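Local coordinates for succinoglycan biosynthesis protein (Bacillus cereus ATCC 14579, PDB 3B55) that is of uncertain function but binds a calcium ion and is probably related to the erythromycin esterases, at residues P36-T39 with N40-A43; A119-L122 with D123-V126; N183-E186 with Y187-N191; P273-P276 with A277-Y280; I408-G412 with P413-K417. The protein carries 1 engineered substitution. One frame throughout, in Å; residues are numbered along the deposited sequence.

Contact 1: P36-T39 with N40-A43; sequences PYNT and NQIA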
loop_
_atom_site.group_PDB
_atom_site.type_symbol
_atom_site.label_atom_id
_atom_site.label_comp_id
_atom_site.label_asym_id
_atom_site.label_seq_id
_atom_site.Cartn_x
_atom_site.Cartn_y
_atom_site.Cartn_z
ATOM N N PRO A 36 17.896 -2.378 33.781
ATOM C CA PRO A 36 18.627 -2.581 32.498
ATOM C C PRO A 36 18.243 -3.926 31.885
ATOM O O PRO A 36 18.756 -4.967 32.298
ATOM C CB PRO A 36 20.127 -2.530 32.757
ATOM N N TYR A 37 17.344 -3.915 30.901
ATOM C CA TYR A 37 16.909 -5.168 30.285
ATOM C C TYR A 37 17.960 -5.846 29.420
ATOM O O TYR A 37 18.850 -5.202 28.864
ATOM C CB TYR A 37 15.610 -4.976 29.483
ATOM C CG TYR A 37 15.668 -3.969 28.354
ATOM C CD1 TYR A 37 14.938 -2.782 28.422
ATOM C CD2 TYR A 37 16.423 -4.215 27.205
ATOM C CE1 TYR A 37 14.955 -1.862 27.374
ATOM C CE2 TYR A 37 16.437 -3.307 26.144
ATOM C CZ TYR A 37 15.701 -2.132 26.237
ATOM O OH TYR A 37 15.710 -1.237 25.191
ATOM N N ASN A 38 17.817 -7.163 29.316
ATOM C CA ASN A 38 18.714 -8.043 28.571
ATOM C C ASN A 38 18.033 -8.541 27.296
ATOM O O ASN A 38 17.139 -9.391 27.358
ATOM C CB ASN A 38 19.079 -9.235 29.463
ATOM C CG ASN A 38 20.079 -10.161 28.822
ATOM O OD1 ASN A 38 20.503 -9.952 27.685
ATOM N ND2 ASN A 38 20.470 -11.200 29.553
ATOM N N THR A 39 18.475 -8.025 26.149
ATOM C CA THR A 39 17.903 -8.391 24.852
ATOM C C THR A 39 17.964 -9.883 24.512
ATOM O O THR A 39 17.264 -10.334 23.608
ATOM C CB THR A 39 18.580 -7.614 23.694
ATOM O OG1 THR A 39 19.985 -7.892 23.689
ATOM C CG2 THR A 39 18.353 -6.115 23.845
ATOM N N ASN A 40 18.808 -10.647 25.200
ATOM C CA ASN A 40 18.876 -12.074 24.929
ATOM C C ASN A 40 17.664 -12.728 25.577
ATOM O O ASN A 40 17.163 -13.742 25.091
ATOM C CB ASN A 40 20.169 -12.676 25.482
ATOM C CG ASN A 40 21.402 -12.197 24.735
ATOM O OD1 ASN A 40 21.501 -12.348 23.517
ATOM N ND2 ASN A 40 22.348 -11.611 25.465
ATOM N N GLN A 41 17.191 -12.132 26.672
ATOM C CA GLN A 41 16.019 -12.638 27.384
ATOM C C GLN A 41 14.757 -12.232 26.630
ATOM O O GLN A 41 13.762 -12.961 26.600
ATOM C CB GLN A 41 15.966 -12.077 28.810
ATOM C CG GLN A 41 17.086 -12.589 29.693
ATOM C CD GLN A 41 17.084 -14.107 29.805
ATOM O OE1 GLN A 41 16.244 -14.689 30.492
ATOM N NE2 GLN A 41 18.020 -14.754 29.116
ATOM N N ILE A 42 14.808 -11.056 26.019
ATOM C CA ILE A 42 13.676 -10.557 25.252
ATOM C C ILE A 42 13.407 -11.523 24.099
ATOM O O ILE A 42 12.259 -11.872 23.830
ATOM C CB ILE A 42 13.974 -9.151 24.684
ATOM C CG1 ILE A 42 14.021 -8.132 25.829
ATOM C CG2 ILE A 42 12.928 -8.769 23.652
ATOM C CD1 ILE A 42 14.523 -6.758 25.416
ATOM N N ALA A 43 14.479 -11.954 23.434
ATOM C CA ALA A 43 14.378 -12.873 22.302
ATOM C C ALA A 43 13.794 -14.222 22.711
ATOM O O ALA A 43 13.293 -14.969 21.869
ATOM C CB ALA A 43 15.743 -13.068 21.667
#

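Contact 2: A119-L122 with D123-V126; sequences ALEL and DRYV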
loop_
_atom_site.group_PDB
_atom_site.type_symbol
_atom_site.label_atom_id
_atom_site.label_comp_id
_atom_site.label_asym_id
_atom_site.label_seq_id
_atom_site.Cartn_x
_atom_site.Cartn_y
_atom_site.Cartn_z
ATOM N N ALA A 119 -4.484 0.305 -11.448
ATOM C CA ALA A 119 -5.302 -0.692 -10.762
ATOM C C ALA A 119 -6.699 -0.839 -11.380
ATOM O O ALA A 119 -7.348 -1.869 -11.204
ATOM C CB ALA A 119 -5.420 -0.348 -9.283
ATOM N N LEU A 120 -7.167 0.186 -12.090
ATOM C CA LEU A 120 -8.474 0.118 -12.735
ATOM C C LEU A 120 -8.472 -1.071 -13.692
ATOM O O LEU A 120 -9.506 -1.700 -13.914
ATOM C CB LEU A 120 -8.761 1.402 -13.522
ATOM C CG LEU A 120 -9.006 2.682 -12.720
ATOM C CD1 LEU A 120 -9.226 3.849 -13.672
ATOM C CD2 LEU A 120 -10.219 2.497 -11.812
ATOM N N GLU A 121 -7.295 -1.368 -14.240
ATOM C CA GLU A 121 -7.108 -2.471 -15.177
ATOM C C GLU A 121 -6.906 -3.799 -14.450
ATOM O O GLU A 121 -7.230 -4.860 -14.981
ATOM C CB GLU A 121 -5.897 -2.206 -16.072
ATOM C CG GLU A 121 -6.046 -1.034 -17.032
ATOM C CD GLU A 121 -7.023 -1.309 -18.166
ATOM O OE1 GLU A 121 -7.326 -2.491 -18.435
ATOM O OE2 GLU A 121 -7.484 -0.331 -18.796
ATOM N N LEU A 122 -6.355 -3.744 -13.241
ATOM C CA LEU A 122 -6.130 -4.958 -12.469
ATOM C C LEU A 122 -7.479 -5.411 -11.936
ATOM O O LEU A 122 -7.754 -6.607 -11.849
ATOM C CB LEU A 122 -5.172 -4.692 -11.307
ATOM C CG LEU A 122 -3.783 -4.159 -11.683
ATOM C CD1 LEU A 122 -2.979 -3.899 -10.423
ATOM C CD2 LEU A 122 -3.067 -5.153 -12.591
ATOM N N ASP A 123 -8.320 -4.439 -11.592
ATOM C CA ASP A 123 -9.650 -4.717 -11.078
ATOM C C ASP A 123 -10.472 -5.392 -12.178
ATOM O O ASP A 123 -11.215 -6.343 -11.926
ATOM C CB ASP A 123 -10.315 -3.411 -10.641
ATOM C CG ASP A 123 -11.596 -3.640 -9.867
ATOM O OD1 ASP A 123 -11.578 -4.461 -8.925
ATOM O OD2 ASP A 123 -12.617 -2.995 -10.193
ATOM N N ARG A 124 -10.328 -4.885 -13.398
ATOM C CA ARG A 124 -11.035 -5.437 -14.544
ATOM C C ARG A 124 -10.578 -6.884 -14.777
ATOM O O ARG A 124 -11.371 -7.739 -15.176
ATOM C CB ARG A 124 -10.761 -4.580 -15.781
ATOM C CG ARG A 124 -11.344 -5.126 -17.075
ATOM C CD ARG A 124 -11.246 -4.093 -18.193
ATOM N NE ARG A 124 -11.712 -4.613 -19.479
ATOM C CZ ARG A 124 -10.993 -5.400 -20.273
ATOM N NH1 ARG A 124 -9.769 -5.757 -19.915
ATOM N NH2 ARG A 124 -11.497 -5.828 -21.423
ATOM N N TYR A 125 -9.303 -7.150 -14.514
ATOM C CA TYR A 125 -8.761 -8.492 -14.681
ATOM C C TYR A 125 -9.308 -9.486 -13.651
ATOM O O TYR A 125 -9.624 -10.621 -14.000
ATOM C CB TYR A 125 -7.235 -8.465 -14.601
ATOM C CG TYR A 125 -6.613 -9.841 -14.524
ATOM C CD1 TYR A 125 -6.550 -10.668 -15.644
ATOM C CD2 TYR A 125 -6.139 -10.336 -13.314
ATOM C CE1 TYR A 125 -6.033 -11.964 -15.553
ATOM C CE2 TYR A 125 -5.621 -11.620 -13.213
ATOM C CZ TYR A 125 -5.571 -12.428 -14.333
ATOM O OH TYR A 125 -5.066 -13.704 -14.217
ATOM N N VAL A 126 -9.417 -9.082 -12.388
ATOM C CA VAL A 126 -9.931 -9.999 -11.379
ATOM C C VAL A 126 -11.451 -10.116 -11.422
ATOM O O VAL A 126 -12.028 -11.005 -10.803
ATOM C CB VAL A 126 -9.503 -9.591 -9.938
ATOM C CG1 VAL A 126 -7.983 -9.652 -9.815
ATOM C CG2 VAL A 126 -10.031 -8.215 -9.594
#

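Contact 3: N183-E186 with Y187-N191; sequences NIIE and YIKAN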
loop_
_atom_site.group_PDB
_atom_site.type_symbol
_atom_site.label_atom_id
_atom_site.label_comp_id
_atom_site.label_asym_id
_atom_site.label_seq_id
_atom_site.Cartn_x
_atom_site.Cartn_y
_atom_site.Cartn_z
ATOM N N ASN A 183 -13.404 7.531 -17.850
ATOM C CA ASN A 183 -14.481 7.120 -16.945
ATOM C C ASN A 183 -15.397 8.308 -16.687
ATOM O O ASN A 183 -16.621 8.174 -16.662
ATOM C CB ASN A 183 -13.929 6.615 -15.607
ATOM C CG ASN A 183 -13.371 5.209 -15.697
ATOM O OD1 ASN A 183 -13.805 4.410 -16.530
ATOM N ND2 ASN A 183 -12.420 4.889 -14.822
ATOM N N ILE A 184 -14.791 9.474 -16.488
ATOM C CA ILE A 184 -15.545 10.696 -16.241
ATOM C C ILE A 184 -16.280 11.107 -17.513
ATOM O O ILE A 184 -17.460 11.451 -17.476
ATOM C CB ILE A 184 -14.608 11.845 -15.799
ATOM C CG1 ILE A 184 -13.916 11.468 -14.485
ATOM C CG2 ILE A 184 -15.402 13.147 -15.645
ATOM C CD1 ILE A 184 -12.826 12.441 -14.072
ATOM N N ILE A 185 -15.573 11.076 -18.637
ATOM C CA ILE A 185 -16.158 11.432 -19.928
ATOM C C ILE A 185 -17.375 10.549 -20.234
ATOM O O ILE A 185 -18.454 11.045 -20.575
ATOM C CB ILE A 185 -15.117 11.262 -21.074
ATOM C CG1 ILE A 185 -14.092 12.401 -21.032
ATOM C CG2 ILE A 185 -15.812 11.225 -22.428
ATOM C CD1 ILE A 185 -14.681 13.783 -21.299
ATOM N N GLU A 186 -17.192 9.240 -20.099
ATOM C CA GLU A 186 -18.249 8.276 -20.377
ATOM C C GLU A 186 -19.493 8.408 -19.512
ATOM O O GLU A 186 -20.612 8.244 -20.000
ATOM C CB GLU A 186 -17.697 6.850 -20.264
ATOM C CG GLU A 186 -16.817 6.449 -21.431
ATOM C CD GLU A 186 -17.543 6.594 -22.756
ATOM O OE1 GLU A 186 -18.631 5.991 -22.902
ATOM O OE2 GLU A 186 -17.030 7.308 -23.650
ATOM N N TYR A 187 -19.303 8.710 -18.233
ATOM C CA TYR A 187 -20.424 8.841 -17.308
ATOM C C TYR A 187 -21.258 10.103 -17.541
ATOM O O TYR A 187 -22.463 10.109 -17.298
ATOM C CB TYR A 187 -19.915 8.836 -15.867
ATOM C CG TYR A 187 -21.008 8.795 -14.825
ATOM C CD1 TYR A 187 -21.557 7.581 -14.403
ATOM C CD2 TYR A 187 -21.497 9.971 -14.260
ATOM C CE1 TYR A 187 -22.566 7.545 -13.439
ATOM C CE2 TYR A 187 -22.501 9.948 -13.298
ATOM C CZ TYR A 187 -23.030 8.732 -12.891
ATOM O OH TYR A 187 -24.017 8.714 -11.934
ATOM N N ILE A 188 -20.617 11.173 -18.001
ATOM C CA ILE A 188 -21.314 12.427 -18.258
ATOM C C ILE A 188 -22.075 12.323 -19.570
ATOM O O ILE A 188 -23.188 12.828 -19.706
ATOM C CB ILE A 188 -20.326 13.605 -18.353
ATOM C CG1 ILE A 188 -19.514 13.703 -17.056
ATOM C CG2 ILE A 188 -21.086 14.896 -18.627
ATOM C CD1 ILE A 188 -18.634 14.937 -16.966
ATOM N N LYS A 189 -21.451 11.659 -20.531
ATOM C CA LYS A 189 -22.025 11.458 -21.852
ATOM C C LYS A 189 -23.302 10.630 -21.721
ATOM O O LYS A 189 -24.316 10.919 -22.358
ATOM C CB LYS A 189 -20.996 10.733 -22.729
ATOM C CG LYS A 189 -21.333 10.651 -24.204
ATOM C CD LYS A 189 -20.163 10.072 -25.016
ATOM C CE LYS A 189 -18.912 10.944 -24.926
ATOM N NZ LYS A 189 -17.821 10.480 -25.834
ATOM N N ALA A 190 -23.245 9.615 -20.864
ATOM C CA ALA A 190 -24.369 8.721 -20.631
ATOM C C ALA A 190 -25.458 9.279 -19.703
ATOM O O ALA A 190 -26.643 9.046 -19.933
ATOM C CB ALA A 190 -23.855 7.382 -20.086
ATOM N N ASN A 191 -25.075 10.014 -18.662
ATOM C CA ASN A 191 -26.072 10.550 -17.739
ATOM C C ASN A 191 -26.539 11.984 -17.942
ATOM O O ASN A 191 -27.638 12.335 -17.515
ATOM C CB ASN A 191 -25.600 10.392 -16.290
ATOM C CG ASN A 191 -25.681 8.964 -15.806
ATOM O OD1 ASN A 191 -24.954 8.092 -16.285
ATOM N ND2 ASN A 191 -26.576 8.711 -14.854
#

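Contact 4: P273-P276 with A277-Y280; sequences PDKP and ADFY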
loop_
_atom_site.group_PDB
_atom_site.type_symbol
_atom_site.label_atom_id
_atom_site.label_comp_id
_atom_site.label_asym_id
_atom_site.label_seq_id
_atom_site.Cartn_x
_atom_site.Cartn_y
_atom_site.Cartn_z
ATOM N N PRO A 273 8.545 25.545 -4.450
ATOM C CA PRO A 273 9.908 25.185 -4.051
ATOM C C PRO A 273 10.302 25.582 -2.626
ATOM O O PRO A 273 11.279 25.060 -2.090
ATOM C CB PRO A 273 10.771 25.881 -5.102
ATOM C CG PRO A 273 9.945 27.078 -5.468
ATOM C CD PRO A 273 8.567 26.475 -5.591
ATOM N N ASP A 274 9.560 26.498 -2.008
ATOM C CA ASP A 274 9.901 26.918 -0.648
ATOM C C ASP A 274 9.334 25.977 0.412
ATOM O O ASP A 274 9.530 26.184 1.608
ATOM C CB ASP A 274 9.427 28.352 -0.379
ATOM C CG ASP A 274 7.921 28.476 -0.364
ATOM O OD1 ASP A 274 7.304 28.388 -1.448
ATOM O OD2 ASP A 274 7.352 28.656 0.735
ATOM N N LYS A 275 8.630 24.944 -0.037
ATOM C CA LYS A 275 8.049 23.947 0.856
ATOM C C LYS A 275 8.243 22.571 0.222
ATOM O O LYS A 275 7.281 21.846 -0.025
ATOM C CB LYS A 275 6.560 24.229 1.067
ATOM C CG LYS A 275 6.280 25.613 1.630
ATOM C CD LYS A 275 4.791 25.905 1.723
ATOM C CE LYS A 275 4.521 27.402 1.800
ATOM N NZ LYS A 275 4.123 27.967 0.475
ATOM N N PRO A 276 9.504 22.193 -0.037
ATOM C CA PRO A 276 9.867 20.908 -0.643
ATOM C C PRO A 276 9.323 19.659 0.046
ATOM O O PRO A 276 9.082 18.645 -0.609
ATOM C CB PRO A 276 11.395 20.944 -0.629
ATOM C CG PRO A 276 11.693 21.762 0.584
ATOM C CD PRO A 276 10.715 22.900 0.414
ATOM N N ALA A 277 9.127 19.719 1.358
ATOM C CA ALA A 277 8.627 18.552 2.076
ATOM C C ALA A 277 7.148 18.262 1.795
ATOM O O ALA A 277 6.691 17.127 1.957
ATOM C CB ALA A 277 8.863 18.725 3.580
ATOM N N ASP A 278 6.406 19.279 1.365
ATOM C CA ASP A 278 4.981 19.107 1.080
ATOM C C ASP A 278 4.671 18.141 -0.062
ATOM O O ASP A 278 3.550 17.655 -0.171
ATOM C CB ASP A 278 4.320 20.455 0.784
ATOM C CG ASP A 278 4.010 21.248 2.044
ATOM O OD1 ASP A 278 3.321 22.281 1.924
ATOM O OD2 ASP A 278 4.451 20.848 3.147
ATOM N N PHE A 279 5.646 17.871 -0.923
ATOM C CA PHE A 279 5.428 16.939 -2.026
ATOM C C PHE A 279 5.075 15.572 -1.441
ATOM O O PHE A 279 4.140 14.899 -1.891
ATOM C CB PHE A 279 6.699 16.806 -2.874
ATOM C CG PHE A 279 6.888 17.913 -3.879
ATOM C CD1 PHE A 279 6.258 17.859 -5.121
ATOM C CD2 PHE A 279 7.697 19.012 -3.586
ATOM C CE1 PHE A 279 6.426 18.882 -6.059
ATOM C CE2 PHE A 279 7.870 20.040 -4.516
ATOM C CZ PHE A 279 7.233 19.972 -5.755
ATOM N N TYR A 280 5.836 15.186 -0.420
ATOM C CA TYR A 280 5.664 13.911 0.264
ATOM C C TYR A 280 4.491 13.912 1.225
ATOM O O TYR A 280 3.817 12.897 1.380
ATOM C CB TYR A 280 6.950 13.567 1.005
ATOM C CG TYR A 280 8.121 13.540 0.072
ATOM C CD1 TYR A 280 8.365 12.428 -0.727
ATOM C CD2 TYR A 280 8.947 14.654 -0.074
ATOM C CE1 TYR A 280 9.396 12.417 -1.649
ATOM C CE2 TYR A 280 9.988 14.658 -0.999
ATOM C CZ TYR A 280 10.205 13.531 -1.785
ATOM O OH TYR A 280 11.230 13.505 -2.703
#

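Contact 5: I408-G412 with P413-K417; sequences ITTEG and PDIPK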
loop_
_atom_site.group_PDB
_atom_site.type_symbol
_atom_site.label_atom_id
_atom_site.label_comp_id
_atom_site.label_asym_id
_atom_site.label_seq_id
_atom_site.Cartn_x
_atom_site.Cartn_y
_atom_site.Cartn_z
ATOM N N ILE A 408 14.357 0.509 1.526
ATOM C CA ILE A 408 14.082 1.429 0.427
ATOM C C ILE A 408 14.430 0.738 -0.900
ATOM O O ILE A 408 15.340 -0.093 -0.966
ATOM C CB ILE A 408 14.883 2.733 0.580
ATOM C CG1 ILE A 408 14.541 3.383 1.921
ATOM C CG2 ILE A 408 14.538 3.699 -0.550
ATOM C CD1 ILE A 408 13.037 3.562 2.133
ATOM N N THR A 409 13.697 1.067 -1.955
ATOM C CA THR A 409 13.919 0.422 -3.241
ATOM C C THR A 409 15.221 0.790 -3.950
ATOM O O THR A 409 15.603 0.149 -4.931
ATOM C CB THR A 409 12.725 0.686 -4.172
ATOM O OG1 THR A 409 12.522 2.101 -4.308
ATOM C CG2 THR A 409 11.467 0.062 -3.595
ATOM N N THR A 410 15.907 1.814 -3.454
ATOM C CA THR A 410 17.176 2.215 -4.052
ATOM C C THR A 410 18.288 2.215 -3.016
ATOM O O THR A 410 18.089 2.642 -1.881
ATOM C CB THR A 410 17.110 3.624 -4.676
ATOM O OG1 THR A 410 16.206 3.618 -5.788
ATOM C CG2 THR A 410 18.499 4.058 -5.159
ATOM N N GLU A 411 19.451 1.715 -3.418
ATOM C CA GLU A 411 20.633 1.662 -2.562
ATOM C C GLU A 411 21.515 2.819 -3.034
ATOM O O GLU A 411 21.844 2.905 -4.220
ATOM C CB GLU A 411 21.374 0.330 -2.752
ATOM C CG GLU A 411 20.518 -0.901 -2.471
ATOM C CD GLU A 411 20.854 -1.584 -1.150
ATOM O OE1 GLU A 411 21.925 -2.227 -1.072
ATOM O OE2 GLU A 411 20.048 -1.488 -0.196
ATOM N N GLY A 412 21.882 3.714 -2.122
ATOM C CA GLY A 412 22.709 4.845 -2.507
ATOM C C GLY A 412 23.318 5.537 -1.307
ATOM O O GLY A 412 22.840 5.343 -0.193
ATOM N N PRO A 413 24.354 6.373 -1.504
ATOM C CA PRO A 413 25.048 7.105 -0.442
ATOM C C PRO A 413 24.108 7.915 0.446
ATOM O O PRO A 413 24.346 8.070 1.643
ATOM C CB PRO A 413 26.008 8.013 -1.220
ATOM C CG PRO A 413 26.210 7.281 -2.517
ATOM C CD PRO A 413 24.822 6.825 -2.825
ATOM N N ASP A 414 23.036 8.426 -0.144
ATOM C CA ASP A 414 22.093 9.251 0.597
ATOM C C ASP A 414 20.814 8.543 0.986
ATOM O O ASP A 414 19.838 9.182 1.380
ATOM C CB ASP A 414 21.777 10.495 -0.223
ATOM C CG ASP A 414 23.026 11.231 -0.635
ATOM O OD1 ASP A 414 23.749 11.712 0.264
ATOM O OD2 ASP A 414 23.286 11.310 -1.852
ATOM N N ILE A 415 20.821 7.224 0.862
ATOM C CA ILE A 415 19.663 6.427 1.219
ATOM C C ILE A 415 20.054 5.512 2.380
ATOM O O ILE A 415 20.833 4.575 2.219
ATOM C CB ILE A 415 19.191 5.595 0.022
ATOM C CG1 ILE A 415 18.804 6.538 -1.118
ATOM C CG2 ILE A 415 18.020 4.706 0.426
ATOM C CD1 ILE A 415 18.661 5.851 -2.446
ATOM N N PRO A 416 19.530 5.797 3.577
ATOM C CA PRO A 416 19.829 4.998 4.767
ATOM C C PRO A 416 19.355 3.562 4.620
ATOM O O PRO A 416 18.261 3.324 4.101
ATOM C CB PRO A 416 19.085 5.738 5.872
ATOM C CG PRO A 416 17.905 6.320 5.142
ATOM C CD PRO A 416 18.540 6.845 3.884
ATOM N N LYS A 417 20.172 2.609 5.068
ATOM C CA LYS A 417 19.785 1.210 4.974
ATOM C C LYS A 417 18.979 0.792 6.202
ATOM O O LYS A 417 18.266 -0.215 6.168
ATOM C CB LYS A 417 20.998 0.291 4.805
ATOM C CG LYS A 417 20.590 -1.084 4.250
ATOM C CD LYS A 417 21.741 -2.074 4.143
ATOM C CE LYS A 417 22.741 -1.683 3.072
ATOM N NZ LYS A 417 22.087 -1.537 1.746
HETATM O O HOH W 1 17.163 1.079 2.519
#

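Contact 1: P36-T39 with N40-A43
Asn-38 and Asn-40 meet at the start of helix 39-49, where Asn-38 is the N-cap. OD1 of Asn-38 accepts from the backbone N of Asn-40 at 3.1 Å. The N-H points fairly straight at it, but it comes from above the side-chain amide plane. CG of Asn-38 stands opposite its own backbone N (chi1 -176°), and this brings OD1 to the backbone N of Asn-40 at the helix end. The same oxygen takes a weak second bond from ND2 of Asn-40 at 3.3 Å. The two amides are nearly perpendicular, with planes 84° apart. The other branch of Asn-38 goes to Gln-41: ND2 touches CG of Gln-41 at 3.7 Å.

The backbone carbonyl of Asn-38 is held twice. Its O accepts from N of Gln-41 at 2.8 Å and from N of Ile-42 at 3.2 Å. The first donor sits above the carbonyl plane and the second lies in it. The bond from N of Ala-43 to O of Thr-39 continues the helix.

Tyr-37 and Ile-42 form the apolar part. Both rest on helix 392-398, where each touches Val-393 and meets Trp-397, and Tyr-37 OH hydrogen-bonds Glu-400. Their side chains slant across each other, and CD1 of Ile-42 comes within 3.6 Å of CD2 on the Tyr-37 ring. CG2 of Thr-39 is a looser neighbour, 4.2 Å from CD1 of Ile-42.

Contact 2: A119-L122 with D123-V126
Asp-123 sits one helical turn beyond Ala-119, and its backbone N donates a hydrogen bond to O of Ala-119 at 2.8 Å. The donor lies nearly along the C=O axis. CB of Asp-123 packs on the same oxygen at 3.4 Å. Val-126 repeats the pattern on Leu-122. Its N donates to O of Leu-122 at 3.0 Å. Both of its methyls also approach that oxygen, CG1 at 3.7 Å and CG2 at 3.6 Å. Tyr-125 crowds the same carbonyl. Its CB is 3.4 Å from O of Leu-122, which lies at the edge of the ring, near the ring plane. N of Tyr-125 donates to O of Glu-121, while the bond from N of Arg-124 to O of Leu-120 is weak. These are the i to i+4 bonds of an alpha helix.

On the outer side, Glu-121 and Arg-124 bring opposite charges near each other without a salt bridge. OE1 of Glu-121 is 4.3 Å from NH1 of Arg-124 and lies well out of the guanidinium plane, so no N-H points at it.

The next shell fixes the polar ends. CG of Asp-123 is turned opposite the backbone N (chi1 -170°). Its carboxylate leads out of the contact, forms a salt bridge with Arg-167 and accepts from the backbone N of Val-168. Tyr-125 OH has a weak bond to Arg-154. Helix 116-128 is thereby tied to the edge strand 167-172 by Asp-123. Leu-122 and Val-126 also pack on Val-168 of that strand. Leu-122, Tyr-125 and Val-126 lean on helix 144-158, and Leu-120 leans on helix 178-192.

Contact 3: N183-E186 with Y187-N191
Glu-186 and Lys-189 run side by side along the exposed face of helix 178-192 and point the same way. OE2 of Glu-186 and NZ of Lys-189 are 3.9 Å apart, a long salt bridge. Bends in both chains narrow the gap. Glu-186 folds at chi2 (-56°) and Lys-189 at chi3 (-62°), whereas the rest of the lysine chain is extended. The pairing is one helical turn long, i to i+3, and should give only modest stabilisation at this separation.

Lys-189 also covers Ile-185. CE of Lys-189 lies 4.0 Å from CG2 of Ile-185, as the lysine chain passes at a slant over the isoleucine. CB of Lys-189 sits 3.3 Å from O of Ile-185, the carbonyl to which its own N donates a hydrogen bond at 3.1 Å. That bond is fairly straight, and the donor is tilted only slightly from the carbonyl plane.

Tyr-187 is the third main contributor. Its CB rests 3.5 Å from O of Asn-183, and its N donates to that oxygen at 3.2 Å. The ring then leads off the contact, and OH hydrogen-bonds the backbone O of Leu-245.

On the buried face, Ile-184 and Ile-188 lie side by side, with CG2 of Ile-184 3.9 Å from CD1 of Ile-188. In this part of the helix the ion pair lies on the exposed side and the isoleucines mostly on the packed side. Ile-184 and Tyr-187 pack on helix 250-268, while Ile-185 and Ile-188 meet helix 197-206.

Contact 4: P273-P276 with A277-Y280
Lys-275 and Asp-278 close a type I beta turn, in which O of Lys-275 accepts a hydrogen bond from N of Asp-278 at 3.0 Å with the donor above the carbonyl plane. Pro-276 and Ala-277 are the central residues, and the turn leads straight into helix 278-298. The proline ring restricts phi of Pro-276, here -54°, a value that suits both a type I turn and a helical start.

The side chains of Lys-275 and Asp-278 lie side by side and point the same way. The touching is done by the aliphatic part of the lysine: CB and CD of Lys-275 are each 3.9 Å from OD1 of Asp-278. The charged ends do not meet. The lysine chain bends at its last torsion, chi4 100°, and NZ goes to the preceding residue. There it makes a salt bridge with OD2 of Asp-274 at 3.3 Å, whose hydrogen bond is weak. Asp-278 has a long, weak ion pair with Lys-282 further along the helix. CB of Asp-278 also rests 3.4 Å from O of Lys-275.

Tyr-280 faces the adjoining loop, where its ring meets Tyr-320 edge-to-face and touches Pro-321. The Tyr-280 side chain is about 11 Å from the bound calcium ion, which is held by His-85 and Glu-113. Phe-279 turns back toward the turn and also touches Thr-271. The carbonyl of Pro-276 faces the rim of the Phe-279 ring: its O lies in the ring plane, 3.3 Å from CD2.

Contact 5: I408-G412 with P413-K417
Glu-411 and Lys-417 bend toward each other. Glu-411 turns at chi2 (-106°), and Lys-417 folds at both chi3 (-69°) and chi4 (-57°). Together these bends bring NZ of Lys-417 up to the carboxylate. NZ is 2.8 Å from OE2 of Glu-411 and 2.9 Å from OE1, a salt bridge that spans both oxygens. The hydrogen bond to OE1 is weak.

Ile-415 fills the middle. Its CG2 contacts CB of Ile-408 at 3.7 Å and comes within 3.1 Å of O of Thr-410. Its CD1 presses on CG2 of Thr-410 at 3.3 Å, tighter than usual for two carbons. The Thr-410 and Ile-415 side chains cross at about a right angle.

Both segments belong to the loop between strands 402-405 and 418-421, which pair as a two-stranded antiparallel sheet. The loop reverses in a type I beta turn from Gly-412 to Ile-415, with Pro-413 and Asp-414 at its centre. N of Ile-415 donates a hydrogen bond to O of Gly-412, from above the carbonyl plane. Backbone hydrogen bonds between Thr-409 and Lys-351 and between Glu-411 and Lys-351 hold the loop beside strand 346-351.

The base of the loop lies near the metal site. Thr-409 touches His-85, a calcium ligand, and the Ile-408 side chain is about 8 Å from the calcium ion. One water bridges the loop's two arms, donating to O of Pro-416 at 3.0 Å and accepting from N of Ile-408 at 3.0 Å.

Overall arrangement
The five contacts follow one another along the chain without overlap. Contact 1 lies at the start of the model, about 62 Å from contact 3 between centres and on the opposite side of the chain's centre. Contacts 2 and 3 are the only pair that touch: Leu-120 CD1 packs 3.6 Å from Asn-183 ND2, joining helix 116-128 to helix 178-192. Helix 116-128 packs on strand 167-172, an outermost strand of the eight-stranded mixed sheet. Contacts 4 and 5 are surface turns with centres about 20 Å apart. Contact 5 comes within about 8 Å of the calcium ion through the Ile-408 side chain, contact 4 within about 11 Å through Tyr-280. Contacts 2 to 5 belong to the region related to erythromycin esterases.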